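Local coordinates for protein 378aa long hypothetical citrate synthase (Sulfolobus tokodaii, PDB 1VGM) that belongs to the citrate synthase family of mainly helical proteins and pairs with a second copy of itself, at residues I179-H184 with A336-L341; L29-Y34 with E46-L51; E284-Y289 with S317-Y322; E291-I296 with T313-G318. All blocks are in the same frame, centred on the assembly; numbering follows the deposited sequence.

Contact 1 (I179-H184 with A336-L341)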
loop_
_atom_site.group_PDB
_atom_site.type_symbol
_atom_site.label_atom_id
_atom_site.label_comp_id
_atom_site.label_asym_id
_atom_site.label_seq_id
_atom_site.Cartn_x
_atom_site.Cartn_y
_atom_site.Cartn_z
ATOM N N ILE A 179 -5.441 21.515 -8.847
ATOM C CA ILE A 179 -6.390 21.112 -9.884
ATOM C C ILE A 179 -5.701 20.263 -10.950
ATOM O O ILE A 179 -6.233 19.239 -11.388
ATOM C CB ILE A 179 -7.048 22.358 -10.554
ATOM C CG1 ILE A 179 -7.937 23.081 -9.536
ATOM C CG2 ILE A 179 -7.896 21.938 -11.752
ATOM C CD1 ILE A 179 -8.578 24.350 -10.066
ATOM N N LEU A 180 -4.515 20.695 -11.368
ATOM C CA LEU A 180 -3.857 20.124 -12.543
ATOM C C LEU A 180 -3.470 18.650 -12.361
ATOM O O LEU A 180 -3.524 17.871 -13.306
ATOM C CB LEU A 180 -2.602 20.939 -12.890
ATOM C CG LEU A 180 -2.833 22.251 -13.648
ATOM C CD1 LEU A 180 -1.585 23.144 -13.561
ATOM C CD2 LEU A 180 -3.167 21.941 -15.104
ATOM N N TYR A 181 -3.077 18.280 -11.146
ATOM C CA TYR A 181 -2.577 16.940 -10.858
ATOM C C TYR A 181 -3.634 16.052 -10.170
ATOM O O TYR A 181 -3.326 14.950 -9.712
ATOM C CB TYR A 181 -1.341 17.041 -9.962
ATOM C CG TYR A 181 -0.003 17.133 -10.679
ATOM C CD1 TYR A 181 1.022 17.927 -10.168
ATOM C CD2 TYR A 181 0.281 16.338 -11.792
ATOM C CE1 TYR A 181 2.302 17.916 -10.730
ATOM C CE2 TYR A 181 1.559 16.322 -12.366
ATOM C CZ TYR A 181 2.567 17.110 -11.824
ATOM O OH TYR A 181 3.844 17.075 -12.343
ATOM N N THR A 182 -4.873 16.527 -10.091
ATOM C CA THR A 182 -5.910 15.831 -9.326
ATOM C C THR A 182 -6.178 14.387 -9.763
ATOM O O THR A 182 -6.305 13.503 -8.917
ATOM C CB THR A 182 -7.233 16.633 -9.352
ATOM O OG1 THR A 182 -7.159 17.676 -8.369
ATOM C CG2 THR A 182 -8.447 15.720 -9.061
ATOM N N ASP A 183 -6.264 14.140 -11.067
ATOM C CA ASP A 183 -6.423 12.769 -11.552
ATOM C C ASP A 183 -5.967 12.582 -13.001
ATOM O O ASP A 183 -6.010 13.521 -13.801
ATOM C CB ASP A 183 -7.883 12.329 -11.418
ATOM C CG ASP A 183 -8.057 10.835 -11.588
ATOM O OD1 ASP A 183 -7.204 10.081 -11.078
ATOM O OD2 ASP A 183 -9.043 10.413 -12.224
ATOM N N HIS A 184 -5.532 11.364 -13.327
ATOM C CA HIS A 184 -5.091 11.022 -14.678
ATOM C C HIS A 184 -4.726 9.541 -14.753
ATOM O O HIS A 184 -3.801 9.089 -14.078
ATOM C CB HIS A 184 -3.871 11.867 -15.083
ATOM C CG HIS A 184 -3.852 12.255 -16.531
ATOM N ND1 HIS A 184 -3.261 11.477 -17.504
ATOM C CD2 HIS A 184 -4.355 13.339 -17.175
ATOM C CE1 HIS A 184 -3.400 12.064 -18.681
ATOM N NE2 HIS A 184 -4.061 13.195 -18.507
ATOM N N ALA A 336 1.435 14.388 -4.700
ATOM C CA ALA A 336 0.611 13.542 -3.841
ATOM C C ALA A 336 -0.496 14.378 -3.207
ATOM O O ALA A 336 -1.640 13.929 -3.068
ATOM C CB ALA A 336 1.468 12.909 -2.762
ATOM N N LEU A 337 -0.143 15.603 -2.834
ATOM C CA LEU A 337 -1.082 16.524 -2.213
ATOM C C LEU A 337 -2.270 16.800 -3.122
ATOM O O LEU A 337 -3.400 16.955 -2.654
ATOM C CB LEU A 337 -0.383 17.842 -1.881
ATOM C CG LEU A 337 -1.293 18.898 -1.250
ATOM C CD1 LEU A 337 -1.727 18.451 0.141
ATOM C CD2 LEU A 337 -0.561 20.227 -1.190
ATOM N N SER A 338 -2.008 16.872 -4.422
ATOM C CA SER A 338 -3.066 17.069 -5.404
ATOM C C SER A 338 -3.793 15.759 -5.750
ATOM O O SER A 338 -5.035 15.708 -5.768
ATOM C CB SER A 338 -2.479 17.689 -6.671
ATOM O OG SER A 338 -3.368 17.552 -7.765
ATOM N N ARG A 339 -3.020 14.703 -6.018
ATOM C CA ARG A 339 -3.572 13.466 -6.576
ATOM C C ARG A 339 -4.431 12.720 -5.545
ATOM O O ARG A 339 -5.223 11.844 -5.899
ATOM C CB ARG A 339 -2.435 12.562 -7.083
ATOM C CG ARG A 339 -2.859 11.170 -7.615
ATOM C CD ARG A 339 -3.887 11.237 -8.741
ATOM N NE ARG A 339 -3.454 12.127 -9.813
ATOM C CZ ARG A 339 -2.818 11.732 -10.914
ATOM N NH1 ARG A 339 -2.548 10.443 -11.109
ATOM N NH2 ARG A 339 -2.452 12.629 -11.825
ATOM N N VAL A 340 -4.298 13.089 -4.271
ATOM C CA VAL A 340 -5.072 12.437 -3.226
ATOM C C VAL A 340 -6.576 12.595 -3.467
ATOM O O VAL A 340 -7.359 11.699 -3.138
ATOM C CB VAL A 340 -4.708 12.987 -1.819
ATOM C CG1 VAL A 340 -5.212 14.421 -1.655
ATOM C CG2 VAL A 340 -5.288 12.079 -0.747
ATOM N N LEU A 341 -6.982 13.720 -4.054
ATOM C CA LEU A 341 -8.386 13.899 -4.416
ATOM C C LEU A 341 -8.831 12.815 -5.393
ATOM O O LEU A 341 -9.887 12.198 -5.227
ATOM C CB LEU A 341 -8.620 15.278 -5.048
ATOM C CG LEU A 341 -10.044 15.550 -5.556
ATOM C CD1 LEU A 341 -11.072 15.270 -4.447
ATOM C CD2 LEU A 341 -10.150 17.002 -6.013
HETATM O O HOH W 1 -3.702 15.162 -13.488
#
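Arg339 reaches from the helix 331-353 along the backbone of residues 181-184, which leads out of the helix 168-180. Arg339 CB lies 3.7 Å from Tyr181 O. With CG anti to the backbone N (chi1 176°), the chain bends twice, at chi2 and chi3, and folds back along the turn; Arg339 CD passes Thr182 O at 3.3 Å. Arg339 NE then donates to Tyr181 O (2.8 Å, N-H...O 158°), the oxygen lying close to the guanidinium plane. NH2 adds a weak bond to the same oxygen and a weak one to a water that donates to Leu180 O and Asp183 O. Arg339 NH1 lies 3.5 Å from His184 O. Over one face of the guanidinium, near its centre, stands His184 N, a buried atom without a polar partner, and the cation cannot accept its proton. Arginine suits this place because one side chain spans several peptides and keeps N-H groups for a carbonyl just past a helix. Asp183, bonded to Thr20 and His346, probably influences the guanidinium by charge alone. Nearby, Thr182 CG2 packs on Leu341 CD2 at 3.7 Å, while the hydroxyls of Thr182 and Ser338 each bond to Leu178 O. The result is a buried helix-end turn packed on a long core helix, with a sulfate about 5 Å from the Arg339 side chain, perhaps marking an anion-binding pocket.

Contact 2 (L29-Y34 with E46-L51)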
loop_
_atom_site.group_PDB
_atom_site.type_symbol
_atom_site.label_atom_id
_atom_site.label_comp_id
_atom_site.label_asym_id
_atom_site.label_seq_id
_atom_site.Cartn_x
_atom_site.Cartn_y
_atom_site.Cartn_z
ATOM N N LEU A 29 -8.292 17.289 -21.606
ATOM C CA LEU A 29 -8.558 16.639 -20.330
ATOM C C LEU A 29 -9.819 17.221 -19.711
ATOM O O LEU A 29 -9.962 18.441 -19.610
ATOM C CB LEU A 29 -7.381 16.852 -19.377
ATOM C CG LEU A 29 -7.546 16.336 -17.948
ATOM C CD1 LEU A 29 -7.761 14.827 -17.954
ATOM C CD2 LEU A 29 -6.313 16.683 -17.152
ATOM N N ARG A 30 -10.728 16.350 -19.291
ATOM C CA ARG A 30 -11.932 16.793 -18.595
ATOM C C ARG A 30 -12.087 16.108 -17.241
ATOM O O ARG A 30 -11.813 14.914 -17.110
ATOM C CB ARG A 30 -13.160 16.511 -19.458
ATOM C CG ARG A 30 -13.159 17.269 -20.767
ATOM C CD ARG A 30 -14.391 16.972 -21.576
ATOM N NE ARG A 30 -14.303 17.617 -22.879
ATOM C CZ ARG A 30 -14.416 16.981 -24.041
ATOM N NH1 ARG A 30 -13.991 17.565 -25.153
ATOM N NH2 ARG A 30 -14.963 15.769 -24.094
ATOM N N TYR A 31 -12.526 16.872 -16.242
ATOM C CA TYR A 31 -12.982 16.315 -14.969
ATOM C C TYR A 31 -14.511 16.395 -14.898
ATOM O O TYR A 31 -15.088 17.483 -14.894
ATOM C CB TYR A 31 -12.385 17.100 -13.789
ATOM C CG TYR A 31 -10.882 16.975 -13.587
ATOM C CD1 TYR A 31 -10.154 18.031 -13.026
ATOM C CD2 TYR A 31 -10.190 15.806 -13.931
ATOM C CE1 TYR A 31 -8.783 17.934 -12.813
ATOM C CE2 TYR A 31 -8.803 15.696 -13.716
ATOM C CZ TYR A 31 -8.107 16.765 -13.157
ATOM O OH TYR A 31 -6.742 16.677 -12.933
ATOM N N ARG A 32 -15.157 15.239 -14.845
ATOM C CA ARG A 32 -16.611 15.173 -14.893
ATOM C C ARG A 32 -17.173 16.096 -15.969
ATOM O O ARG A 32 -18.166 16.794 -15.754
ATOM C CB ARG A 32 -17.191 15.531 -13.521
ATOM C CG ARG A 32 -17.125 14.389 -12.500
ATOM C CD ARG A 32 -18.511 13.811 -12.231
ATOM N NE ARG A 32 -18.469 12.486 -11.611
ATOM C CZ ARG A 32 -18.177 12.258 -10.333
ATOM N NH1 ARG A 32 -18.214 11.022 -9.854
ATOM N NH2 ARG A 32 -17.843 13.260 -9.532
ATOM N N GLY A 33 -16.520 16.105 -17.128
ATOM C CA GLY A 33 -17.097 16.746 -18.292
ATOM C C GLY A 33 -16.625 18.168 -18.526
ATOM O O GLY A 33 -16.835 18.722 -19.603
ATOM N N TYR A 34 -15.988 18.766 -17.523
ATOM C CA TYR A 34 -15.523 20.147 -17.640
ATOM C C TYR A 34 -14.043 20.183 -18.023
ATOM O O TYR A 34 -13.226 19.511 -17.401
ATOM C CB TYR A 34 -15.729 20.878 -16.311
ATOM C CG TYR A 34 -17.184 21.035 -15.917
ATOM C CD1 TYR A 34 -18.005 21.967 -16.560
ATOM C CD2 TYR A 34 -17.738 20.265 -14.893
ATOM C CE1 TYR A 34 -19.346 22.127 -16.187
ATOM C CE2 TYR A 34 -19.076 20.418 -14.514
ATOM C CZ TYR A 34 -19.874 21.348 -15.162
ATOM O OH TYR A 34 -21.193 21.492 -14.785
ATOM N N GLU A 46 -11.317 23.772 -4.161
ATOM C CA GLU A 46 -12.516 23.472 -3.377
ATOM C C GLU A 46 -13.724 23.139 -4.260
ATOM O O GLU A 46 -14.521 22.256 -3.934
ATOM C CB GLU A 46 -12.870 24.647 -2.453
ATOM C CG GLU A 46 -11.915 24.830 -1.283
ATOM C CD GLU A 46 -10.870 25.899 -1.532
ATOM O OE1 GLU A 46 -10.385 26.013 -2.686
ATOM O OE2 GLU A 46 -10.531 26.621 -0.570
ATOM N N GLU A 47 -13.870 23.844 -5.376
ATOM C CA GLU A 47 -14.952 23.530 -6.296
ATOM C C GLU A 47 -14.728 22.192 -6.994
ATOM O O GLU A 47 -15.674 21.431 -7.209
ATOM C CB GLU A 47 -15.112 24.652 -7.317
ATOM C CG GLU A 47 -15.697 25.920 -6.698
ATOM C CD GLU A 47 -15.613 27.121 -7.623
ATOM O OE1 GLU A 47 -16.649 27.527 -8.186
ATOM O OE2 GLU A 47 -14.501 27.656 -7.777
ATOM N N LEU A 48 -13.474 21.896 -7.328
ATOM C CA LEU A 48 -13.119 20.597 -7.893
ATOM C C LEU A 48 -13.286 19.437 -6.913
ATOM O O LEU A 48 -13.741 18.357 -7.292
ATOM C CB LEU A 48 -11.675 20.609 -8.411
ATOM C CG LEU A 48 -11.196 19.271 -9.001
ATOM C CD1 LEU A 48 -12.168 18.787 -10.090
ATOM C CD2 LEU A 48 -9.795 19.439 -9.586
ATOM N N ILE A 49 -12.928 19.659 -5.655
ATOM C CA ILE A 49 -13.240 18.691 -4.612
ATOM C C ILE A 49 -14.710 18.299 -4.680
ATOM O O ILE A 49 -15.034 17.109 -4.703
ATOM C CB ILE A 49 -12.947 19.248 -3.197
ATOM C CG1 ILE A 49 -11.446 19.432 -3.002
ATOM C CG2 ILE A 49 -13.485 18.296 -2.137
ATOM C CD1 ILE A 49 -11.094 20.172 -1.711
ATOM N N HIS A 50 -15.599 19.290 -4.712
ATOM C CA HIS A 50 -17.036 19.010 -4.699
ATOM C C HIS A 50 -17.459 18.343 -6.007
ATOM O O HIS A 50 -18.313 17.453 -6.021
ATOM C CB HIS A 50 -17.834 20.307 -4.496
ATOM C CG HIS A 50 -19.308 20.092 -4.343
ATOM N ND1 HIS A 50 -20.150 19.891 -5.418
ATOM C CD2 HIS A 50 -20.092 20.039 -3.239
ATOM C CE1 HIS A 50 -21.387 19.726 -4.982
ATOM N NE2 HIS A 50 -21.379 19.811 -3.663
ATOM N N LEU A 51 -16.863 18.780 -7.110
ATOM C CA LEU A 51 -17.160 18.190 -8.410
ATOM C C LEU A 51 -16.794 16.704 -8.412
ATOM O O LEU A 51 -17.625 15.848 -8.749
ATOM C CB LEU A 51 -16.388 18.932 -9.506
ATOM C CG LEU A 51 -16.500 18.474 -10.962
ATOM C CD1 LEU A 51 -17.949 18.547 -11.434
ATOM C CD2 LEU A 51 -15.597 19.353 -11.834
#
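Leu48 and Leu51, one helical turn apart, meet the residues of the turn 31-34 by apolar packing. Both methyls of Leu48 lie against the CD1-CE1 side of the Tyr31 ring, Leu48 CD1 3.6 Å from Tyr31 CD1 and Leu48 CD2 3.7 Å from Tyr31 CE1. Leu51 enters between three residues: Leu51 CD1 touches Arg32 CB (3.7 Å) and the edge of the Tyr34 ring at CE2 (3.8 Å), while its CD2 approaches Tyr31 O. The branched leucine tip fills this notch because chi1 of 178° together with chi2 of 60° puts CG and its two methyls toward the turn. The polar part is slight: Arg32 NH2 gives a weak bond to Leu51 O (2.7 Å, but bent to 124°) and another weak one to Met52 O. Tyrosine serves twice at 31, its OH bonding to Ile179 and Asp183. Across the dimer, Arg370 of the second subunit bonds to Arg32 O. Gly33 fits backbone angles at which a CB would crowd the preceding carbonyl. This is a two-residue beta hairpin with a type I' turn, packed on helix 45-54.

Contact 3 (E284-Y289 with S317-Y322)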
loop_
_atom_site.group_PDB
_atom_site.type_symbol
_atom_site.label_atom_id
_atom_site.label_comp_id
_atom_site.label_asym_id
_atom_site.label_seq_id
_atom_site.Cartn_x
_atom_site.Cartn_y
_atom_site.Cartn_z
ATOM N N GLU A 284 13.912 36.636 -11.115
ATOM C CA GLU A 284 15.040 36.383 -12.006
ATOM C C GLU A 284 15.527 34.938 -11.949
ATOM O O GLU A 284 15.912 34.369 -12.967
ATOM C CB GLU A 284 16.198 37.326 -11.674
ATOM C CG GLU A 284 15.925 38.787 -12.002
ATOM C CD GLU A 284 15.777 39.039 -13.491
ATOM O OE1 GLU A 284 14.720 38.685 -14.058
ATOM O OE2 GLU A 284 16.719 39.594 -14.098
ATOM N N ASN A 285 15.510 34.341 -10.763
ATOM C CA ASN A 285 15.860 32.933 -10.640
ATOM C C ASN A 285 14.878 32.030 -11.383
ATOM O O ASN A 285 15.284 31.069 -12.026
ATOM C CB ASN A 285 15.919 32.521 -9.169
ATOM C CG ASN A 285 17.163 33.038 -8.466
ATOM O OD1 ASN A 285 18.111 33.493 -9.109
ATOM N ND2 ASN A 285 17.165 32.968 -7.141
ATOM N N VAL A 286 13.587 32.331 -11.296
ATOM C CA VAL A 286 12.604 31.554 -12.043
ATOM C C VAL A 286 12.805 31.754 -13.545
ATOM O O VAL A 286 12.748 30.801 -14.324
ATOM C CB VAL A 286 11.160 31.954 -11.674
ATOM C CG1 VAL A 286 10.177 31.162 -12.522
ATOM C CG2 VAL A 286 10.905 31.691 -10.185
ATOM N N LYS A 287 13.042 33.002 -13.940
ATOM C CA LYS A 287 13.207 33.347 -15.342
ATOM C C LYS A 287 14.387 32.583 -15.933
ATOM O O LYS A 287 14.327 32.107 -17.069
ATOM C CB LYS A 287 13.432 34.855 -15.482
ATOM C CG LYS A 287 13.544 35.345 -16.921
ATOM C CD LYS A 287 13.463 36.864 -16.981
ATOM C CE LYS A 287 13.795 37.397 -18.363
ATOM N NZ LYS A 287 15.234 37.185 -18.685
ATOM N N LYS A 288 15.453 32.461 -15.151
ATOM C CA LYS A 288 16.620 31.701 -15.569
ATOM C C LYS A 288 16.192 30.311 -16.020
ATOM O O LYS A 288 16.531 29.878 -17.117
ATOM C CB LYS A 288 17.627 31.586 -14.418
ATOM C CG LYS A 288 18.908 30.838 -14.785
ATOM C CD LYS A 288 20.040 31.113 -13.788
ATOM C CE LYS A 288 19.972 30.209 -12.559
ATOM N NZ LYS A 288 20.304 28.789 -12.884
ATOM N N TYR A 289 15.443 29.612 -15.174
ATOM C CA TYR A 289 15.108 28.232 -15.466
ATOM C C TYR A 289 14.019 28.151 -16.522
ATOM O O TYR A 289 14.032 27.258 -17.375
ATOM C CB TYR A 289 14.678 27.509 -14.188
ATOM C CG TYR A 289 15.840 27.265 -13.257
ATOM C CD1 TYR A 289 15.787 27.671 -11.924
ATOM C CD2 TYR A 289 17.014 26.665 -13.724
ATOM C CE1 TYR A 289 16.871 27.492 -11.082
ATOM C CE2 TYR A 289 18.104 26.481 -12.891
ATOM C CZ TYR A 289 18.029 26.898 -11.571
ATOM O OH TYR A 289 19.116 26.733 -10.745
ATOM N N SER A 317 6.199 21.719 -14.325
ATOM C CA SER A 317 5.542 21.753 -13.017
ATOM C C SER A 317 6.539 22.144 -11.926
ATOM O O SER A 317 6.230 22.947 -11.037
ATOM C CB SER A 317 4.913 20.387 -12.692
ATOM O OG SER A 317 5.875 19.343 -12.712
ATOM N N GLY A 318 7.740 21.583 -12.009
ATOM C CA GLY A 318 8.744 21.834 -10.991
ATOM C C GLY A 318 9.218 23.275 -10.941
ATOM O O GLY A 318 9.542 23.776 -9.871
ATOM N N ILE A 319 9.266 23.940 -12.093
ATOM C CA ILE A 319 9.602 25.357 -12.138
ATOM C C ILE A 319 8.522 26.157 -11.405
ATOM O O ILE A 319 8.820 27.143 -10.732
ATOM C CB ILE A 319 9.714 25.864 -13.602
ATOM C CG1 ILE A 319 10.949 25.257 -14.282
ATOM C CG2 ILE A 319 9.803 27.387 -13.631
ATOM C CD1 ILE A 319 11.066 25.601 -15.763
ATOM N N VAL A 320 7.268 25.726 -11.526
ATOM C CA VAL A 320 6.190 26.325 -10.741
ATOM C C VAL A 320 6.383 26.106 -9.240
ATOM O O VAL A 320 6.302 27.051 -8.458
ATOM C CB VAL A 320 4.810 25.755 -11.145
ATOM C CG1 VAL A 320 3.720 26.367 -10.262
ATOM C CG2 VAL A 320 4.530 26.046 -12.621
ATOM N N PHE A 321 6.640 24.858 -8.844
ATOM C CA PHE A 321 6.861 24.521 -7.436
ATOM C C PHE A 321 8.082 25.250 -6.886
ATOM O O PHE A 321 8.076 25.717 -5.747
ATOM C CB PHE A 321 7.073 23.011 -7.263
ATOM C CG PHE A 321 5.908 22.166 -7.703
ATOM C CD1 PHE A 321 6.095 20.826 -8.048
ATOM C CD2 PHE A 321 4.627 22.697 -7.772
ATOM C CE1 PHE A 321 5.020 20.030 -8.451
ATOM C CE2 PHE A 321 3.548 21.909 -8.174
ATOM C CZ PHE A 321 3.743 20.576 -8.516
ATOM N N TYR A 322 9.130 25.332 -7.700
ATOM C CA TYR A 322 10.310 26.138 -7.383
ATOM C C TYR A 322 9.941 27.603 -7.148
ATOM O O TYR A 322 10.365 28.198 -6.161
ATOM C CB TYR A 322 11.325 26.041 -8.526
ATOM C CG TYR A 322 12.540 26.922 -8.360
ATOM C CD1 TYR A 322 13.575 26.564 -7.494
ATOM C CD2 TYR A 322 12.657 28.112 -9.071
ATOM C CE1 TYR A 322 14.699 27.377 -7.341
ATOM C CE2 TYR A 322 13.769 28.928 -8.927
ATOM C CZ TYR A 322 14.785 28.556 -8.063
ATOM O OH TYR A 322 15.883 29.373 -7.934
#
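Tyr289 and Tyr322 form a T-shaped pair: the edge of the Tyr289 ring points at the face of Tyr322, with centroids 5.4 Å apart and planes at 85°. The edge carbons CD1 and CE1 do the touching, Tyr289 CE1 lying 3.8 Å from Tyr322 CZ. Tyr322 extends toward the opposing helix because its CG is anti to the backbone N (chi1 175°), and this carries Tyr322 OH to within 3.4 Å of Asn285 CB. Beside the rings, Val286 uses its two methyls separately. Val286 CG1 meets Ile319 CG2 at 4.0 Å, and Val286 CG2 runs past Tyr322 CD2 at 4.1 Å, the valine and tyrosine side chains lying alongside but pointing opposite ways. Ile319 sends CD1 to the backbone at Tyr289 O, 3.8 Å away. The branched residues fill the buried side between the nearly antiparallel segments 284-289 and 317-322 (170°, axes 10.2 Å apart), while the tyrosines suit the partly exposed side, their rings packing and their hydroxyls tolerating water. Phe227 of helix 222-233 meets both tyrosine rings and extends the aromatic cluster. With no hydrogen bond between the segments, cohesion probably comes from burial of apolar surface and dispersion, helped by the weakly positive edge of Tyr289 facing the pi cloud of Tyr322.

Contact 4 (E291-I296 with T313-G318)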
loop_
_atom_site.group_PDB
_atom_site.type_symbol
_atom_site.label_atom_id
_atom_site.label_comp_id
_atom_site.label_asym_id
_atom_site.label_seq_id
_atom_site.Cartn_x
_atom_site.Cartn_y
_atom_site.Cartn_z
ATOM N N GLU A 291 13.649 30.153 -19.040
ATOM C CA GLU A 291 14.205 30.412 -20.360
ATOM C C GLU A 291 14.993 29.207 -20.866
ATOM O O GLU A 291 14.922 28.856 -22.047
ATOM C CB GLU A 291 15.108 31.645 -20.329
ATOM C CG GLU A 291 14.357 32.961 -20.252
ATOM C CD GLU A 291 15.272 34.161 -20.420
ATOM O OE1 GLU A 291 16.460 34.062 -20.046
ATOM O OE2 GLU A 291 14.802 35.200 -20.923
ATOM N N ILE A 292 15.734 28.574 -19.963
ATOM C CA ILE A 292 16.346 27.287 -20.241
ATOM C C ILE A 292 15.298 26.269 -20.693
ATOM O O ILE A 292 15.441 25.656 -21.745
ATOM C CB ILE A 292 17.089 26.761 -18.988
ATOM C CG1 ILE A 292 18.357 27.583 -18.767
ATOM C CG2 ILE A 292 17.445 25.292 -19.151
ATOM C CD1 ILE A 292 19.011 27.340 -17.421
ATOM N N ALA A 293 14.237 26.109 -19.903
ATOM C CA ALA A 293 13.165 25.170 -20.227
ATOM C C ALA A 293 12.514 25.455 -21.581
ATOM O O ALA A 293 12.214 24.522 -22.329
ATOM C CB ALA A 293 12.103 25.189 -19.126
ATOM N N GLU A 294 12.297 26.734 -21.887
ATOM C CA GLU A 294 11.773 27.154 -23.194
ATOM C C GLU A 294 12.626 26.665 -24.352
ATOM O O GLU A 294 12.109 26.178 -25.356
ATOM C CB GLU A 294 11.721 28.676 -23.295
ATOM C CG GLU A 294 10.618 29.356 -22.530
ATOM C CD GLU A 294 10.513 30.818 -22.911
ATOM O OE1 GLU A 294 9.624 31.158 -23.715
ATOM O OE2 GLU A 294 11.328 31.625 -22.416
ATOM N N ARG A 295 13.936 26.838 -24.224
ATOM C CA ARG A 295 14.839 26.498 -25.311
ATOM C C ARG A 295 14.862 24.993 -25.473
ATOM O O ARG A 295 14.866 24.479 -26.584
ATOM C CB ARG A 295 16.257 27.009 -25.024
ATOM C CG ARG A 295 17.283 26.667 -26.111
ATOM C CD ARG A 295 16.855 27.206 -27.477
ATOM N NE ARG A 295 17.847 26.948 -28.519
ATOM C CZ ARG A 295 17.667 27.207 -29.812
ATOM N NH1 ARG A 295 16.532 27.754 -30.235
ATOM N NH2 ARG A 295 18.621 26.917 -30.689
ATOM N N ILE A 296 14.880 24.285 -24.352
ATOM C CA ILE A 296 14.878 22.830 -24.391
ATOM C C ILE A 296 13.576 22.327 -25.010
ATOM O O ILE A 296 13.569 21.346 -25.757
ATOM C CB ILE A 296 15.026 22.229 -22.973
ATOM C CG1 ILE A 296 16.404 22.576 -22.394
ATOM C CG2 ILE A 296 14.821 20.718 -23.030
ATOM C CD1 ILE A 296 17.563 22.062 -23.229
ATOM N N THR A 313 3.199 16.820 -18.486
ATOM C CA THR A 313 2.764 17.649 -17.371
ATOM C C THR A 313 3.917 17.933 -16.412
ATOM O O THR A 313 3.859 18.884 -15.639
ATOM C CB THR A 313 1.602 16.974 -16.587
ATOM O OG1 THR A 313 1.170 17.850 -15.544
ATOM C CG2 THR A 313 2.052 15.661 -15.962
ATOM N N ASP A 314 4.958 17.109 -16.470
ATOM C CA ASP A 314 6.070 17.188 -15.522
ATOM C C ASP A 314 7.183 18.122 -15.999
ATOM O O ASP A 314 8.117 18.412 -15.254
ATOM C CB ASP A 314 6.658 15.789 -15.265
ATOM C CG ASP A 314 5.598 14.768 -14.877
ATOM O OD1 ASP A 314 4.793 15.074 -13.970
ATOM O OD2 ASP A 314 5.566 13.663 -15.476
ATOM N N PHE A 315 7.089 18.595 -17.239
ATOM C CA PHE A 315 8.149 19.421 -17.814
ATOM C C PHE A 315 8.258 20.788 -17.151
ATOM O O PHE A 315 9.359 21.271 -16.921
ATOM C CB PHE A 315 7.933 19.619 -19.312
ATOM C CG PHE A 315 9.111 20.222 -20.026
ATOM C CD1 PHE A 315 10.214 19.441 -20.366
ATOM C CD2 PHE A 315 9.127 21.576 -20.344
ATOM C CE1 PHE A 315 11.304 19.995 -21.041
ATOM C CE2 PHE A 315 10.210 22.142 -21.018
ATOM C CZ PHE A 315 11.307 21.353 -21.356
ATOM N N TYR A 316 7.116 21.412 -16.860
ATOM C CA TYR A 316 7.104 22.776 -16.329
ATOM C C TYR A 316 6.647 22.842 -14.883
ATOM O O TYR A 316 6.694 23.906 -14.280
ATOM C CB TYR A 316 6.201 23.693 -17.173
ATOM C CG TYR A 316 6.869 24.234 -18.417
ATOM C CD1 TYR A 316 6.460 23.822 -19.683
ATOM C CD2 TYR A 316 7.930 25.137 -18.331
ATOM C CE1 TYR A 316 7.086 24.290 -20.834
ATOM C CE2 TYR A 316 8.570 25.611 -19.484
ATOM C CZ TYR A 316 8.142 25.180 -20.730
ATOM O OH TYR A 316 8.780 25.618 -21.869
ATOM N N SER A 317 6.199 21.719 -14.325
ATOM C CA SER A 317 5.542 21.753 -13.017
ATOM C C SER A 317 6.539 22.144 -11.926
ATOM O O SER A 317 6.230 22.947 -11.037
ATOM C CB SER A 317 4.913 20.387 -12.692
ATOM O OG SER A 317 5.875 19.343 -12.712
ATOM N N GLY A 318 7.740 21.583 -12.009
ATOM C CA GLY A 318 8.744 21.834 -10.991
ATOM C C GLY A 318 9.218 23.275 -10.941
ATOM O O GLY A 318 9.542 23.776 -9.871
#
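Ala293 is met by two rings from the segment 313-318. Tyr316 CE2 lies 3.6 Å from Ala293 CB, and Phe315 brings CE2 to 3.4 Å from Ala293 O, which sits in the plane of the Phe315 ring at its edge. This is probably a mildly favourable contact, since aromatic C-H edges are weakly positive and the carbonyl oxygen partly negative. Alanine suits the spot, its single methyl leaving the rings room to approach the helix. Next to it, Ile296 CG2 reaches the same edge at Phe315 CZ (3.9 Å), the two side chains crossing at about a right angle. In Phe315, chi1 of -169° (CG anti to the backbone N) carries the ring toward the helix 284-304. Tyr316 lies beside it, with Phe315 CD2 3.4 Å above one face of the Tyr316 ring, offset toward the rim. The Tyr316 hydroxyl passes Glu294 CA at 3.6 Å and bonds to Glu297 OE1 and Lys273 NZ; tyrosine thus combines a packing ring with a polar tip held by two charged residues. Farther out, Phe230 and Phe257 each meet Phe315 edge-to-face, and Trp242 of helix 239-249 packs on Ile296. Running at 171° with axes 10.9 Å apart, helix segments 291-296 and 314-318 form an antiparallel helix pair within the mainly helical citrate synthase fold, aromatic rings filling the gap between them.

Contacts 3 and 4 are successive parts of one interface between helices 284-304 and 314-323; their centres lie 9 Å apart and Ile319 CD1 touches Ala293 CB at 3.5 Å. Contact 1 lies deepest, its centre about 5 Å from that of the chain, and Tyr181 ties it to this interface: Tyr181 OH is 2.7 Å from Asp314 OD1 and 3.1 Å from Ser317 OG, both probable hydrogen bonds. In the other direction Tyr31 OH joins contact 2 to contact 1, 3.0 Å from Ile179 O. Contact 2 touches neither contact 3 nor contact 4, but borders the second subunit. Beside contact 1, a glycerol lies about 4 Å from the Tyr181 side chain and the sulfate near Arg339, both probably from the crystallisation liquor.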